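Local atomic coordinates of beta-agarase AgaA (Microbulbifer thermotolerans, PDB entry 3WZ1), a protein that cuts the beta-1,4-galactosidic linkages of agarose from within the chain, releasing neoagarotetraose as its main product. Residues D118-S123 / T127-V132. Residues are numbered along the deposited sequence; the frame is centred on the assembly and turned at random.
With NA (sodium ion), chain C.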
ATOM      1  N   ASP A 118       2.815   3.132   2.068  1.00  7.68           N
ATOM      2  CA  ASP A 118       1.609   2.575   1.437  1.00  7.58           C
ATOM      3  C   ASP A 118       1.868   1.440   0.448  1.00  7.51           C
ATOM      4  O   ASP A 118       2.823   1.477  -0.336  1.00  7.51           O
ATOM      5  CB  ASP A 118       0.829   3.656   0.682  1.00  7.76           C
ATOM      6  CG  ASP A 118       0.466   4.848   1.545  1.00  7.97           C
ATOM      7  OD1 ASP A 118       0.044   4.629   2.704  1.00  8.23           O
ATOM      8  OD2 ASP A 118       0.553   6.016   1.042  1.00  8.95           O
ATOM      9  N   PHE A 119       0.960   0.463   0.471  1.00  7.52           N
ATOM     10  CA  PHE A 119       0.809  -0.566  -0.570  1.00  7.67           C
ATOM     11  C   PHE A 119      -0.682  -0.644  -0.769  1.00  7.65           C
ATOM     12  O   PHE A 119      -1.424  -1.046   0.139  1.00  7.43           O
ATOM     13  CB  PHE A 119       1.393  -1.903  -0.129  1.00  7.77           C
ATOM     14  CG  PHE A 119       1.078  -3.061  -1.053  1.00  7.98           C
ATOM     15  CD1 PHE A 119       1.405  -3.028  -2.404  1.00  8.51           C
ATOM     16  CD2 PHE A 119       0.474  -4.206  -0.531  1.00  8.32           C
ATOM     17  CE1 PHE A 119       1.138  -4.143  -3.223  1.00  8.50           C
ATOM     18  CE2 PHE A 119       0.201  -5.300  -1.344  1.00  8.55           C
ATOM     19  CZ  PHE A 119       0.547  -5.273  -2.673  1.00  8.60           C
ATOM     20  N   TRP A 120      -1.141  -0.169  -1.925  1.00  7.63           N
ATOM     21  CA  TRP A 120      -2.567   0.077  -2.086  1.00  7.54           C
ATOM     22  C   TRP A 120      -2.984  -0.024  -3.552  1.00  7.89           C
ATOM     23  O   TRP A 120      -2.154  -0.228  -4.430  1.00  7.71           O
ATOM     24  CB  TRP A 120      -2.941   1.430  -1.485  1.00  7.76           C
ATOM     25  CG  TRP A 120      -2.326   2.614  -2.145  1.00  7.71           C
ATOM     26  CD1 TRP A 120      -1.001   2.932  -2.210  1.00  7.57           C
ATOM     27  CD2 TRP A 120      -3.024   3.688  -2.789  1.00  7.71           C
ATOM     28  NE1 TRP A 120      -0.831   4.129  -2.842  1.00  7.87           N
ATOM     29  CE2 TRP A 120      -2.056   4.611  -3.228  1.00  7.72           C
ATOM     30  CE3 TRP A 120      -4.363   3.949  -3.035  1.00  7.97           C
ATOM     31  CZ2 TRP A 120      -2.391   5.790  -3.901  1.00  7.93           C
ATOM     32  CZ3 TRP A 120      -4.698   5.106  -3.719  1.00  8.05           C
ATOM     33  CH2 TRP A 120      -3.714   6.016  -4.140  1.00  7.82           C
ATOM     34  N   PHE A 121      -4.297   0.099  -3.759  1.00  8.15           N
ATOM     35  CA  PHE A 121      -4.947  -0.205  -5.022  1.00  8.64           C
ATOM     36  C   PHE A 121      -5.977   0.833  -5.355  1.00  8.36           C
ATOM     37  O   PHE A 121      -6.716   1.257  -4.495  1.00  8.59           O
ATOM     38  CB  PHE A 121      -5.585  -1.609  -4.929  1.00  8.81           C
ATOM     39  CG  PHE A 121      -4.548  -2.660  -4.756  1.00  9.50           C
ATOM     40  CD1 PHE A 121      -3.967  -3.260  -5.874  1.00  9.75           C
ATOM     41  CD2 PHE A 121      -4.021  -2.914  -3.506  1.00 10.04           C
ATOM     42  CE1 PHE A 121      -2.899  -4.141  -5.728  1.00  9.81           C
ATOM     43  CE2 PHE A 121      -2.951  -3.777  -3.360  1.00 10.12           C
ATOM     44  CZ  PHE A 121      -2.402  -4.383  -4.468  1.00 10.21           C
ATOM     45  N   LEU A 122      -5.994   1.254  -6.609  1.00  8.59           N
ATOM     46  CA  LEU A 122      -6.921   2.299  -7.051  1.00  8.71           C
ATOM     47  C   LEU A 122      -7.391   2.052  -8.468  1.00  9.47           C
ATOM     48  O   LEU A 122      -6.600   1.701  -9.334  1.00  9.46           O
ATOM     49  CB  LEU A 122      -6.232   3.675  -6.975  1.00  8.94           C
ATOM     50  CG  LEU A 122      -7.092   4.914  -7.202  1.00  8.91           C
ATOM     51  CD1 LEU A 122      -8.156   5.053  -6.123  1.00  9.10           C
ATOM     52  CD2 LEU A 122      -6.194   6.137  -7.249  1.00  9.19           C
ATOM     53  N   SER A 123      -8.685   2.252  -8.696  1.00  9.61           N
ATOM     54  CA  SER A 123      -9.256   2.145 -10.037  1.00 10.03           C
ATOM     55  C   SER A 123      -8.801   3.302 -10.916  1.00 10.21           C
ATOM     56  O   SER A 123      -8.444   4.369 -10.414  1.00  9.99           O
ATOM     57  CB  SER A 123     -10.793   2.066  -9.972  1.00 10.35           C
ATOM     58  OG  SER A 123     -11.344   3.254  -9.437  1.00 10.43           O
ATOM     59  N   THR A 127     -12.263   6.149  -8.159  1.00 10.79           N
ATOM     60  CA  THR A 127     -13.471   6.030  -7.361  1.00 11.14           C
ATOM     61  C   THR A 127     -13.450   4.867  -6.382  1.00 10.77           C
ATOM     62  O   THR A 127     -14.214   4.871  -5.436  1.00 11.00           O
ATOM     63  CB  THR A 127     -14.742   5.891  -8.232  1.00 11.38           C
ATOM     64  OG1 THR A 127     -14.687   4.690  -9.014  1.00 11.49           O
ATOM     65  CG2 THR A 127     -14.909   7.113  -9.137  1.00 11.97           C
ATOM     66  N   GLU A 128     -12.572   3.877  -6.598  1.00 10.18           N
ATOM     67  CA  GLU A 128     -12.547   2.673  -5.765  1.00 10.07           C
ATOM     68  C   GLU A 128     -11.115   2.350  -5.369  1.00  9.40           C
ATOM     69  O   GLU A 128     -10.229   2.290  -6.234  1.00  9.12           O
ATOM     70  CB  GLU A 128     -13.215   1.492  -6.491  1.00 10.65           C
ATOM     71  CG  GLU A 128     -14.699   1.726  -6.742  1.00 10.94           C
ATOM     72  CD  GLU A 128     -15.384   0.654  -7.543  1.00 11.97           C
ATOM     73  OE1 GLU A 128     -14.839  -0.469  -7.697  1.00 11.34           O
ATOM     74  OE2 GLU A 128     -16.505   0.973  -8.040  1.00 12.50           O
ATOM     75  N   GLU A 129     -10.905   2.148  -4.066  1.00  9.19           N
ATOM     76  CA  GLU A 129      -9.575   2.010  -3.472  1.00  9.38           C
ATOM     77  C   GLU A 129      -9.568   0.936  -2.397  1.00  9.43           C
ATOM     78  O   GLU A 129     -10.483   0.884  -1.570  1.00  9.16           O
ATOM     79  CB  GLU A 129      -9.141   3.348  -2.852  1.00  9.71           C
ATOM     80  CG  GLU A 129      -7.894   3.288  -1.961  1.00  9.79           C
ATOM     81  CD  GLU A 129      -7.435   4.647  -1.457  1.00 10.04           C
ATOM     82  OE1 GLU A 129      -7.931   5.689  -1.952  1.00 11.35           O
ATOM     83  OE2 GLU A 129      -6.566   4.690  -0.564  1.00  9.93           O
ATOM     84  N   ILE A 130      -8.522   0.106  -2.388  1.00  9.39           N
ATOM     85  CA  ILE A 130      -8.259  -0.830  -1.290  1.00  9.86           C
ATOM     86  C   ILE A 130      -6.866  -0.541  -0.744  1.00  9.99           C
ATOM     87  O   ILE A 130      -5.904  -0.489  -1.517  1.00  9.86           O
ATOM     88  CB  ILE A 130      -8.363  -2.287  -1.757  1.00 10.22           C
ATOM     89  CG1 ILE A 130      -9.795  -2.575  -2.232  1.00 10.28           C
ATOM     90  CG2 ILE A 130      -7.981  -3.263  -0.643  1.00 10.49           C
ATOM     91  CD1 ILE A 130      -9.973  -3.868  -3.006  1.00 10.61           C
ATOM     92  N   ASP A 131      -6.771  -0.321   0.572  1.00 10.14           N
ATOM     93  CA  ASP A 131      -5.493  -0.054   1.256  1.00 11.02           C
ATOM     94  C   ASP A 131      -4.998  -1.256   2.041  1.00 12.39           C
ATOM     95  O   ASP A 131      -5.589  -1.602   3.095  1.00 16.36           O
ATOM     96  CB  ASP A 131      -5.668   1.106   2.207  1.00 11.41           C
ATOM     97  CG  ASP A 131      -6.252   2.290   1.529  1.00 11.40           C
ATOM     98  OD1 ASP A 131      -5.579   2.763   0.568  1.00 11.40           O
ATOM     99  OD2 ASP A 131      -7.364   2.706   1.899  1.00 10.83           O
ATOM    100  N   VAL A 132      -3.892  -1.836   1.587  1.00 10.00           N
ATOM    101  CA  VAL A 132      -3.347  -3.052   2.197  1.00  9.56           C
ATOM    102  C   VAL A 132      -2.351  -2.653   3.287  1.00  8.99           C
ATOM    103  O   VAL A 132      -2.608  -2.885   4.469  1.00  9.01           O
ATOM    104  CB  VAL A 132      -2.736  -4.005   1.141  1.00  9.64           C
ATOM    105  CG1 VAL A 132      -2.159  -5.251   1.794  1.00  9.58           C
ATOM    106  CG2 VAL A 132      -3.784  -4.394   0.102  1.00 10.09           C
TER
HETATM  107 NA    NA C 402     -17.857  -0.830  -8.418  1.00 14.44          NA
HETATM  108  O   HOH W   1     -18.310  -0.517 -10.970  1.00 19.80           O
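Phe121 and Ile130 form the hydrogen-bonded pair at the middle of an antiparallel hairpin. Phe121 N donates to Ile130 O (2.8 Å), and Ile130 N donates back to Phe121 O. Val132 N to Phe119 O and Ser123 N to Glu128 O continue the ladder. At the turn end Ser123 OG accepts Glu128 N (3.2 Å) and also bonds Asp125 OD1.

On one face of the hairpin, Trp120 meets the acid side chains. The extended chain of Glu129 has its CG anti to the backbone N (chi1 169°), which carries the carboxylate to the benzo side of the indole. Glu129 OE2 lies 3.4 Å from Trp120 CE3, the carboxylate and ring planes 49° apart. Asp131 OD1 touches Trp120 CB. Leu122 CD1 packs on Glu129 CB at 3.8 Å. An alanine in place of Glu129 removes the chain beyond CB and would probably leave the benzo side of Trp120 without this neighbour and the site without its predicted nucleophile.

Phe121 and Ile130 share the opposite face from Trp120, their CB atoms 4.3 Å apart. At the corner of the chain, Val132 CG2 meets the edge of the Phe121 ring at CE2 (3.6 Å), while Val132 CB and CG1 lie alongside Phe119 CD2. Phe271 of strand 264-276 packs against both phenylalanines.

Glu128 OE2 binds a sodium ion at 2.3 Å, with Thr226, Gly227 and Ser229 completing its protein ligands. Glu128 OE1 bonds Lys230 N.

Glu129, Asp131 and the nearby predicted proton donor Glu134 follow the spacing of the glycoside hydrolase family 16 catalytic motif, placed on a strand of the beta-jelly roll catalytic domain.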